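Local structure of transcriptional regulator (Cytophaga hutchinsonii, 3F0C) at residues I82-L87 / T145-R150; A19-F24 / E60-K65; I134-I139 / E155-L160. The protein probably binds DNA through an N-terminal helix-turn-helix domain and regulates transcription as a dimer, as other TetR-family regulators do. All coordinates share one frame; numbering follows the deposited sequence.

Contact 1: I82-L87 / T145-R150; sequences IDATAL and TKEFKR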
loop_
_atom_site.group_PDB
_atom_site.type_symbol
_atom_site.label_atom_id
_atom_site.label_comp_id
_atom_site.label_asym_id
_atom_site.label_seq_id
_atom_site.Cartn_x
_atom_site.Cartn_y
_atom_site.Cartn_z
ATOM N N ILE A 82 -13.744 -3.578 27.648
ATOM C CA ILE A 82 -12.627 -4.532 27.682
ATOM C C ILE A 82 -11.328 -3.695 27.747
ATOM O O ILE A 82 -11.407 -2.466 27.825
ATOM C CB ILE A 82 -12.720 -5.504 26.493
ATOM C CG1 ILE A 82 -12.614 -4.762 25.130
ATOM C CG2 ILE A 82 -14.041 -6.267 26.614
ATOM C CD1 ILE A 82 -12.523 -5.654 23.815
ATOM N N ASP A 83 -10.146 -4.300 27.756
ATOM C CA ASP A 83 -8.942 -3.477 27.973
ATOM C C ASP A 83 -8.451 -2.792 26.675
ATOM O O ASP A 83 -9.049 -2.986 25.610
ATOM C CB ASP A 83 -7.857 -4.264 28.733
ATOM C CG ASP A 83 -6.977 -5.135 27.837
ATOM O OD1 ASP A 83 -6.163 -5.915 28.410
ATOM O OD2 ASP A 83 -7.064 -5.041 26.584
ATOM N N ALA A 84 -7.402 -1.966 26.764
ATOM C CA ALA A 84 -6.880 -1.241 25.579
ATOM C C ALA A 84 -6.512 -2.210 24.479
ATOM O O ALA A 84 -6.907 -2.024 23.325
ATOM C CB ALA A 84 -5.674 -0.397 25.933
ATOM N N THR A 85 -5.757 -3.246 24.851
ATOM C CA THR A 85 -5.351 -4.320 23.923
ATOM C C THR A 85 -6.565 -5.027 23.241
ATOM O O THR A 85 -6.676 -5.030 22.005
ATOM C CB THR A 85 -4.438 -5.326 24.663
ATOM O OG1 THR A 85 -3.463 -4.592 25.417
ATOM C CG2 THR A 85 -3.729 -6.258 23.710
ATOM N N ALA A 86 -7.491 -5.569 24.032
ATOM C CA ALA A 86 -8.664 -6.249 23.471
ATOM C C ALA A 86 -9.436 -5.359 22.512
ATOM O O ALA A 86 -10.022 -5.863 21.560
ATOM C CB ALA A 86 -9.583 -6.727 24.565
ATOM N N LEU A 87 -9.467 -4.049 22.783
ATOM C CA LEU A 87 -10.188 -3.086 21.929
ATOM C C LEU A 87 -9.436 -2.952 20.604
ATOM O O LEU A 87 -10.018 -3.049 19.508
ATOM C CB LEU A 87 -10.314 -1.707 22.607
ATOM C CG LEU A 87 -11.355 -1.553 23.717
ATOM C CD1 LEU A 87 -10.982 -0.414 24.625
ATOM C CD2 LEU A 87 -12.743 -1.356 23.140
ATOM N N THR A 145 -4.819 3.774 31.384
ATOM C CA THR A 145 -4.938 2.419 31.908
ATOM C C THR A 145 -3.560 1.777 32.182
ATOM O O THR A 145 -3.465 0.761 32.873
ATOM C CB THR A 145 -5.733 1.532 30.919
ATOM O OG1 THR A 145 -6.390 0.479 31.625
ATOM C CG2 THR A 145 -4.824 0.948 29.873
ATOM N N LYS A 146 -2.516 2.371 31.603
ATOM C CA LYS A 146 -1.106 2.013 31.823
ATOM C C LYS A 146 -0.696 0.711 31.129
ATOM O O LYS A 146 0.306 0.101 31.490
ATOM C CB LYS A 146 -0.733 2.023 33.319
ATOM C CG LYS A 146 -0.767 3.425 33.954
ATOM C CD LYS A 146 -0.418 3.410 35.440
ATOM C CE LYS A 146 -0.441 4.815 36.011
ATOM N NZ LYS A 146 -0.126 4.824 37.469
ATOM N N GLU A 147 -1.448 0.313 30.104
ATOM C CA GLU A 147 -1.088 -0.846 29.285
ATOM C C GLU A 147 -0.056 -0.431 28.239
ATOM O O GLU A 147 0.856 -1.181 27.910
ATOM C CB GLU A 147 -2.322 -1.433 28.603
ATOM C CG GLU A 147 -3.364 -2.020 29.548
ATOM C CD GLU A 147 -4.699 -2.262 28.858
ATOM O OE1 GLU A 147 -4.728 -2.977 27.831
ATOM O OE2 GLU A 147 -5.727 -1.733 29.319
ATOM N N PHE A 148 -0.206 0.783 27.720
ATOM C CA PHE A 148 0.703 1.294 26.712
ATOM C C PHE A 148 1.540 2.417 27.307
ATOM O O PHE A 148 1.043 3.208 28.093
ATOM C CB PHE A 148 -0.058 1.845 25.495
ATOM C CG PHE A 148 -1.185 0.954 24.976
ATOM C CD1 PHE A 148 -1.105 -0.423 25.002
ATOM C CD2 PHE A 148 -2.305 1.528 24.384
ATOM C CE1 PHE A 148 -2.148 -1.206 24.494
ATOM C CE2 PHE A 148 -3.341 0.749 23.881
ATOM C CZ PHE A 148 -3.259 -0.616 23.934
ATOM N N LYS A 149 2.797 2.494 26.892
ATOM C CA LYS A 149 3.687 3.595 27.269
ATOM C C LYS A 149 3.318 4.873 26.497
ATOM O O LYS A 149 2.908 4.776 25.334
ATOM C CB LYS A 149 5.131 3.202 26.949
ATOM C CG LYS A 149 5.674 2.071 27.792
ATOM C CD LYS A 149 7.127 1.693 27.415
ATOM C CE LYS A 149 7.625 0.587 28.289
ATOM N NZ LYS A 149 8.979 0.272 27.863
ATOM N N ARG A 150 3.456 6.047 27.133
ATOM C CA ARG A 150 3.340 7.352 26.441
ATOM C C ARG A 150 4.732 7.758 26.062
ATOM O O ARG A 150 5.511 8.119 26.957
ATOM C CB ARG A 150 2.809 8.472 27.349
ATOM C CG ARG A 150 2.975 9.886 26.705
ATOM C CD ARG A 150 2.686 11.129 27.595
ATOM N NE ARG A 150 3.109 11.103 29.010
ATOM C CZ ARG A 150 4.342 10.871 29.480
ATOM N NH1 ARG A 150 5.344 10.543 28.664
ATOM N NH2 ARG A 150 4.570 10.932 30.794
#

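Contact 2: A19-F24 / E60-K65; sequences AAQKRF and EAVIKK. With SO4 (sulfate ion), chain B.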
loop_
_atom_site.group_PDB
_atom_site.type_symbol
_atom_site.label_atom_id
_atom_site.label_comp_id
_atom_site.label_asym_id
_atom_site.label_seq_id
_atom_site.Cartn_x
_atom_site.Cartn_y
_atom_site.Cartn_z
ATOM N N ALA A 19 -32.222 -1.393 -0.269
ATOM C CA ALA A 19 -32.448 -2.019 -1.519
ATOM C C ALA A 19 -31.134 -1.964 -2.251
ATOM O O ALA A 19 -30.546 -2.991 -2.594
ATOM C CB ALA A 19 -33.532 -1.241 -2.260
ATOM N N ALA A 20 -30.663 -0.741 -2.460
ATOM C CA ALA A 20 -29.431 -0.492 -3.213
ATOM C C ALA A 20 -28.275 -1.309 -2.649
ATOM O O ALA A 20 -27.584 -1.950 -3.384
ATOM C CB ALA A 20 -29.098 1.002 -3.186
ATOM N N GLN A 21 -28.098 -1.274 -1.336
ATOM C CA GLN A 21 -27.025 -1.978 -0.656
ATOM C C GLN A 21 -26.970 -3.444 -1.045
ATOM O O GLN A 21 -25.929 -3.985 -1.386
ATOM C CB GLN A 21 -27.233 -1.862 0.857
ATOM C CG GLN A 21 -26.211 -2.615 1.679
ATOM C CD GLN A 21 -25.945 -1.983 3.036
ATOM O OE1 GLN A 21 -26.712 -1.152 3.527
ATOM N NE2 GLN A 21 -24.839 -2.364 3.643
ATOM N N LYS A 22 -28.118 -4.077 -0.987
ATOM C CA LYS A 22 -28.207 -5.464 -1.326
ATOM C C LYS A 22 -27.875 -5.702 -2.771
ATOM O O LYS A 22 -27.160 -6.643 -3.090
ATOM C CB LYS A 22 -29.603 -5.983 -1.047
ATOM C CG LYS A 22 -29.940 -5.934 0.424
ATOM C CD LYS A 22 -31.294 -6.554 0.756
ATOM C CE LYS A 22 -31.481 -6.580 2.307
ATOM N NZ LYS A 22 -32.678 -7.343 2.870
ATOM N N ARG A 23 -28.422 -4.888 -3.658
ATOM C CA ARG A 23 -28.160 -5.084 -5.095
ATOM C C ARG A 23 -26.701 -5.023 -5.360
ATOM O O ARG A 23 -26.154 -5.848 -6.082
ATOM C CB ARG A 23 -28.733 -3.976 -5.959
ATOM C CG ARG A 23 -30.193 -4.062 -6.195
ATOM C CD ARG A 23 -30.522 -4.770 -7.475
ATOM N NE ARG A 23 -31.814 -5.409 -7.312
ATOM C CZ ARG A 23 -32.215 -6.444 -8.010
ATOM N NH1 ARG A 23 -33.407 -6.961 -7.759
ATOM N NH2 ARG A 23 -31.425 -6.946 -8.958
ATOM N N PHE A 24 -26.085 -3.992 -4.824
ATOM C CA PHE A 24 -24.717 -3.771 -5.083
ATOM C C PHE A 24 -23.913 -4.888 -4.404
ATOM O O PHE A 24 -22.926 -5.350 -4.948
ATOM C CB PHE A 24 -24.305 -2.416 -4.545
ATOM C CG PHE A 24 -24.978 -1.229 -5.209
ATOM C CD1 PHE A 24 -25.268 -1.221 -6.559
ATOM C CD2 PHE A 24 -25.250 -0.090 -4.469
ATOM C CE1 PHE A 24 -25.842 -0.085 -7.159
ATOM C CE2 PHE A 24 -25.827 1.041 -5.051
ATOM C CZ PHE A 24 -26.120 1.050 -6.398
ATOM N N GLU A 60 -22.846 6.277 -3.469
ATOM C CA GLU A 60 -22.219 6.971 -2.344
ATOM C C GLU A 60 -23.036 6.858 -1.025
ATOM O O GLU A 60 -22.457 6.839 0.090
ATOM C CB GLU A 60 -22.037 8.472 -2.599
ATOM C CG GLU A 60 -21.375 8.954 -3.908
ATOM C CD GLU A 60 -21.213 10.513 -3.934
ATOM O OE1 GLU A 60 -22.203 11.263 -3.653
ATOM O OE2 GLU A 60 -20.086 10.987 -4.240
ATOM N N ALA A 61 -24.370 6.858 -1.145
ATOM C CA ALA A 61 -25.215 6.818 0.037
ATOM C C ALA A 61 -24.913 5.492 0.654
ATOM O O ALA A 61 -24.613 5.400 1.829
ATOM C CB ALA A 61 -26.687 6.934 -0.323
ATOM N N VAL A 62 -24.930 4.450 -0.164
ATOM C CA VAL A 62 -24.626 3.139 0.338
ATOM C C VAL A 62 -23.241 3.057 0.975
ATOM O O VAL A 62 -23.092 2.327 1.947
ATOM C CB VAL A 62 -24.715 2.055 -0.738
ATOM C CG1 VAL A 62 -24.563 0.664 -0.077
ATOM C CG2 VAL A 62 -26.019 2.212 -1.578
ATOM N N ILE A 63 -22.239 3.759 0.421
ATOM C CA ILE A 63 -20.898 3.751 1.011
ATOM C C ILE A 63 -20.995 4.425 2.336
ATOM O O ILE A 63 -20.477 3.913 3.331
ATOM C CB ILE A 63 -19.828 4.530 0.217
ATOM C CG1 ILE A 63 -19.580 3.894 -1.140
ATOM C CG2 ILE A 63 -18.536 4.578 0.992
ATOM C CD1 ILE A 63 -19.397 2.427 -1.081
ATOM N N LYS A 64 -21.650 5.580 2.365
ATOM C CA LYS A 64 -21.752 6.281 3.632
ATOM C C LYS A 64 -22.552 5.451 4.655
ATOM O O LYS A 64 -22.169 5.417 5.816
ATOM C CB LYS A 64 -22.267 7.731 3.523
ATOM C CG LYS A 64 -21.235 8.569 2.737
ATOM C CD LYS A 64 -21.569 10.082 2.512
ATOM C CE LYS A 64 -20.432 10.821 1.633
ATOM N NZ LYS A 64 -19.021 10.881 2.259
ATOM N N LYS A 65 -23.592 4.720 4.257
ATOM C CA LYS A 65 -24.298 3.925 5.269
ATOM C C LYS A 65 -23.329 2.948 5.872
ATOM O O LYS A 65 -23.355 2.726 7.065
ATOM C CB LYS A 65 -25.513 3.157 4.742
ATOM C CG LYS A 65 -26.213 2.284 5.834
ATOM C CD LYS A 65 -27.421 1.485 5.295
ATOM C CE LYS A 65 -27.757 0.248 6.138
ATOM N NZ LYS A 65 -29.103 -0.345 5.856
HETATM S S SO4 B . -33.489 -10.010 -9.700
HETATM O O1 SO4 B . -34.565 -9.282 -10.390
HETATM O O2 SO4 B . -33.497 -11.391 -10.179
HETATM O O3 SO4 B . -32.207 -9.392 -10.033
HETATM O O4 SO4 B . -33.669 -10.012 -8.241
#

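Contact 3: I134-I139 / E155-L160; sequences IVAGII and ENAEFL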
loop_
_atom_site.group_PDB
_atom_site.type_symbol
_atom_site.label_atom_id
_atom_site.label_comp_id
_atom_site.label_asym_id
_atom_site.label_seq_id
_atom_site.Cartn_x
_atom_site.Cartn_y
_atom_site.Cartn_z
ATOM N N ILE A 134 -10.104 7.597 16.358
ATOM C CA ILE A 134 -10.586 6.515 17.197
ATOM C C ILE A 134 -9.390 5.795 17.812
ATOM O O ILE A 134 -9.312 5.595 19.044
ATOM C CB ILE A 134 -11.432 5.506 16.458
ATOM C CG1 ILE A 134 -12.786 6.110 16.089
ATOM C CG2 ILE A 134 -11.629 4.291 17.296
ATOM C CD1 ILE A 134 -13.396 5.424 14.835
ATOM N N VAL A 135 -8.419 5.478 16.975
ATOM C CA VAL A 135 -7.292 4.720 17.458
ATOM C C VAL A 135 -6.502 5.522 18.520
ATOM O O VAL A 135 -6.123 4.990 19.576
ATOM C CB VAL A 135 -6.426 4.201 16.283
ATOM C CG1 VAL A 135 -5.057 3.768 16.800
ATOM C CG2 VAL A 135 -7.181 3.048 15.560
ATOM N N ALA A 136 -6.327 6.816 18.282
ATOM C CA ALA A 136 -5.580 7.627 19.217
ATOM C C ALA A 136 -6.247 7.527 20.586
ATOM O O ALA A 136 -5.583 7.660 21.657
ATOM C CB ALA A 136 -5.505 9.058 18.734
ATOM N N GLY A 137 -7.560 7.268 20.552
ATOM C CA GLY A 137 -8.372 7.246 21.766
ATOM C C GLY A 137 -8.168 5.971 22.521
ATOM O O GLY A 137 -8.140 5.959 23.741
ATOM N N ILE A 138 -8.005 4.884 21.779
ATOM C CA ILE A 138 -7.697 3.600 22.409
ATOM C C ILE A 138 -6.283 3.646 22.979
ATOM O O ILE A 138 -6.040 3.238 24.107
ATOM C CB ILE A 138 -7.853 2.424 21.452
ATOM C CG1 ILE A 138 -9.218 2.501 20.725
ATOM C CG2 ILE A 138 -7.736 1.167 22.241
ATOM C CD1 ILE A 138 -9.589 1.348 19.791
ATOM N N ILE A 139 -5.354 4.193 22.210
ATOM C CA ILE A 139 -3.999 4.377 22.708
ATOM C C ILE A 139 -4.065 5.183 24.002
ATOM O O ILE A 139 -3.469 4.817 25.018
ATOM C CB ILE A 139 -3.075 5.018 21.629
ATOM C CG1 ILE A 139 -2.844 3.971 20.510
ATOM C CG2 ILE A 139 -1.759 5.512 22.240
ATOM C CD1 ILE A 139 -2.048 4.436 19.274
ATOM N N GLU A 155 1.214 9.685 16.691
ATOM C CA GLU A 155 2.134 9.089 15.735
ATOM C C GLU A 155 1.833 7.610 15.581
ATOM O O GLU A 155 1.614 7.120 14.482
ATOM C CB GLU A 155 3.547 9.278 16.253
ATOM C CG GLU A 155 4.637 8.784 15.355
ATOM C CD GLU A 155 6.008 9.068 15.950
ATOM O OE1 GLU A 155 6.091 9.618 17.079
ATOM O OE2 GLU A 155 7.004 8.707 15.289
ATOM N N ASN A 156 1.812 6.907 16.699
ATOM C CA ASN A 156 1.442 5.513 16.720
ATOM C C ASN A 156 0.123 5.239 16.004
ATOM O O ASN A 156 0.067 4.428 15.089
ATOM C CB ASN A 156 1.316 5.075 18.169
ATOM C CG ASN A 156 2.652 4.956 18.858
ATOM O OD1 ASN A 156 3.663 5.435 18.337
ATOM N ND2 ASN A 156 2.673 4.307 20.031
ATOM N N ALA A 157 -0.928 5.933 16.429
ATOM C CA ALA A 157 -2.263 5.801 15.861
ATOM C C ALA A 157 -2.233 5.758 14.334
ATOM O O ALA A 157 -2.731 4.816 13.726
ATOM C CB ALA A 157 -3.107 6.945 16.318
ATOM N N GLU A 158 -1.658 6.799 13.727
ATOM C CA GLU A 158 -1.384 6.864 12.298
ATOM C C GLU A 158 -0.664 5.674 11.773
ATOM O O GLU A 158 -0.939 5.191 10.663
ATOM C CB GLU A 158 -0.427 7.970 12.037
ATOM C CG GLU A 158 -1.075 9.220 11.774
ATOM C CD GLU A 158 -0.570 9.834 10.479
ATOM O OE1 GLU A 158 0.654 9.685 10.156
ATOM O OE2 GLU A 158 -1.419 10.482 9.801
ATOM N N PHE A 159 0.334 5.254 12.535
ATOM C CA PHE A 159 1.171 4.168 12.072
ATOM C C PHE A 159 0.335 2.908 11.933
ATOM O O PHE A 159 0.339 2.265 10.882
ATOM C CB PHE A 159 2.375 3.952 12.993
ATOM C CG PHE A 159 3.469 3.108 12.383
ATOM C CD1 PHE A 159 4.033 3.448 11.156
ATOM C CD2 PHE A 159 3.942 1.976 13.043
ATOM C CE1 PHE A 159 5.050 2.690 10.609
ATOM C CE2 PHE A 159 4.941 1.222 12.506
ATOM C CZ PHE A 159 5.499 1.576 11.280
ATOM N N LEU A 160 -0.404 2.584 12.978
ATOM C CA LEU A 160 -1.246 1.413 12.925
ATOM C C LEU A 160 -2.222 1.529 11.765
ATOM O O LEU A 160 -2.370 0.598 10.969
ATOM C CB LEU A 160 -1.991 1.209 14.244
ATOM C CG LEU A 160 -2.696 -0.134 14.384
ATOM C CD1 LEU A 160 -3.923 -0.124 13.586
ATOM C CD2 LEU A 160 -1.839 -1.228 13.876
#

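Contact 1: I82-L87 / T145-R150
E147 reaches from the loop after helix 118-145 to the first turn of helix 84-106, where its carboxylate meets D83, A84 and T85. CG stands beside the backbone N (chi1 -65°) and the chain runs on extended, which carries the carboxylate to the helix start. OE1 accepts two bonds from T85. T85 N lies 3.2 Å from E147 OE1 on the syn side, tilted out of the carboxylate plane, and T85 OG1, also 3.2 Å from E147 OE1, comes in nearly along the C-O axis. Glutamate suits this place because the amides of a helix's first turn lack acceptors within the helix. D83 serves as the N-cap, its OD2 accepting from A86 N at 2.6 Å. The two acids therefore share one helix start and their carboxylates lie close, D83 OD1 3.3 Å from E147 OE1, with neither able to donate to the other; the positive end of the helix dipole probably eases their repulsion. A lysine in place of E147 would probably leave T85 N and OG1 without this acceptor and set a positive charge against the helix start.

The packed part is formed by A84 and F148, both buried: the end of the F148 ring lies against A84 in an apolar contact whose exact closeness is doubtful, and F148 CE1 sits 3.7 Å from T85 OG1. The looser side holds the partly exposed D83, T85 and E147. Around the contact, T85 and F148 both touch L200 of helix 183-201, while L87 packs between helices 55-78 and 118-145.

Contact 2: A19-F24 / E60-K65
V62 of helix 55-78 presses its two methyls into helix 12-27, touching A20, Q21 and F24. This is the joint between the first helix of the TetR-type DNA-binding domain and the long helix that leads out of it, next to the helix-turn-helix formed by helices 34-41 and 45-51. The local axes cross at 94°, nearly perpendicular, and approach to 9.5 Å, so that a single valine carries most of the apolar contact. With CG1 anti to the backbone N (chi1 -172°), V62 CG1 lies 3.7 Å from Q21 CA, while the other branch points between two apolar neighbours: V62 CG2 is 3.7 Å from A20 CB and equally far from F24 CE2. It reaches the F24 ring at its edge, in the ring plane. A branched residue suits the spot because it can fill both directions at once, and alanine opposite leaves room for it.

Beside this buried patch, Q21 stretches across K65 at about a right angle. Q21 OE1 lies 3.1 Å from K65 CE, along the aliphatic part of the lysine, whose NZ instead bonds to OD1 of N18, about one turn before Q21 on helix 12-27.

A second shell packs around these groups and probably helps to position them. F59 meets the F24 ring with planes about 45° apart, and I37 of helix 34-41 packs on A20, linking the joint to the helix-turn-helix. R23, on the same helix 12-27, takes no part in meeting helix 55-78. Its NE forms a salt bridge with D40, and its guanidinium edge receives a sulfate, probably from the crystallisation liquor: R23 NH2 donates to sulfate O3 at 2.8 Å and 164°.

Contact 3: I134-I139 / E155-L160
V135 and I139 turn their side chains onto A157 through different torsions. In V135, CG1 is anti to the backbone N (chi1 164°), which brings V135 CG1 to 3.6 Å from A157 CA. I139 instead has CG1 beside its backbone N and then runs extended (chi2 175°), so I139 CD1 reaches across to lie 3.6 Å from N156 CB and against the backbone at A157. The I139 and N156 side chains cross at about a right angle, and it is the CB of the asparagine, rather than its amide, that meets the isoleucine.

A157 works here by being small. A157 CB sits 3.8 Å from V135 CG1 and 4.0 Å from A136 CB, and this pairing of alanine with alanine lets the helices come to 8.4 Å between local axes, inclined at 125°. No hydrogen bond joins the two segments; valine and isoleucine supply apolar bulk around the alanine pair.

Helices 118-145 and 153-174 are thus clasped in the all-helical C-terminal domain. Y91 of helix 84-106 packs on V135 and L160, and F199 of helix 183-201 touches I139, N156 and L160. Helix 153-174 also meets the second subunit, where K194 of that chain makes a cation-pi contact with F159, consistent with the TetR-family dimer interface built from the last two helices of each subunit.

How the contacts relate
Contact 2 comes first along the chain and closes before the others open; it lies in the DNA-binding domain, across the chain's centre from contacts 1 and 3. Its centre is about 35 Å from that of contact 1 and about 29 Å from that of contact 3. Helix 55-78 spans part of this distance, running from contact 2 toward the start of helix 84-106. Contacts 1 and 3 interleave in sequence, have centres about 12 Å apart and touch directly: A84, L87 and F148 pack on I138 and I139 of helix 118-145. Together they join helices 84-106, 118-145 and 153-174 within the C-terminal domain, and N156 and F159 at contact 3 meet the second subunit, consistent with a TetR-family dimer.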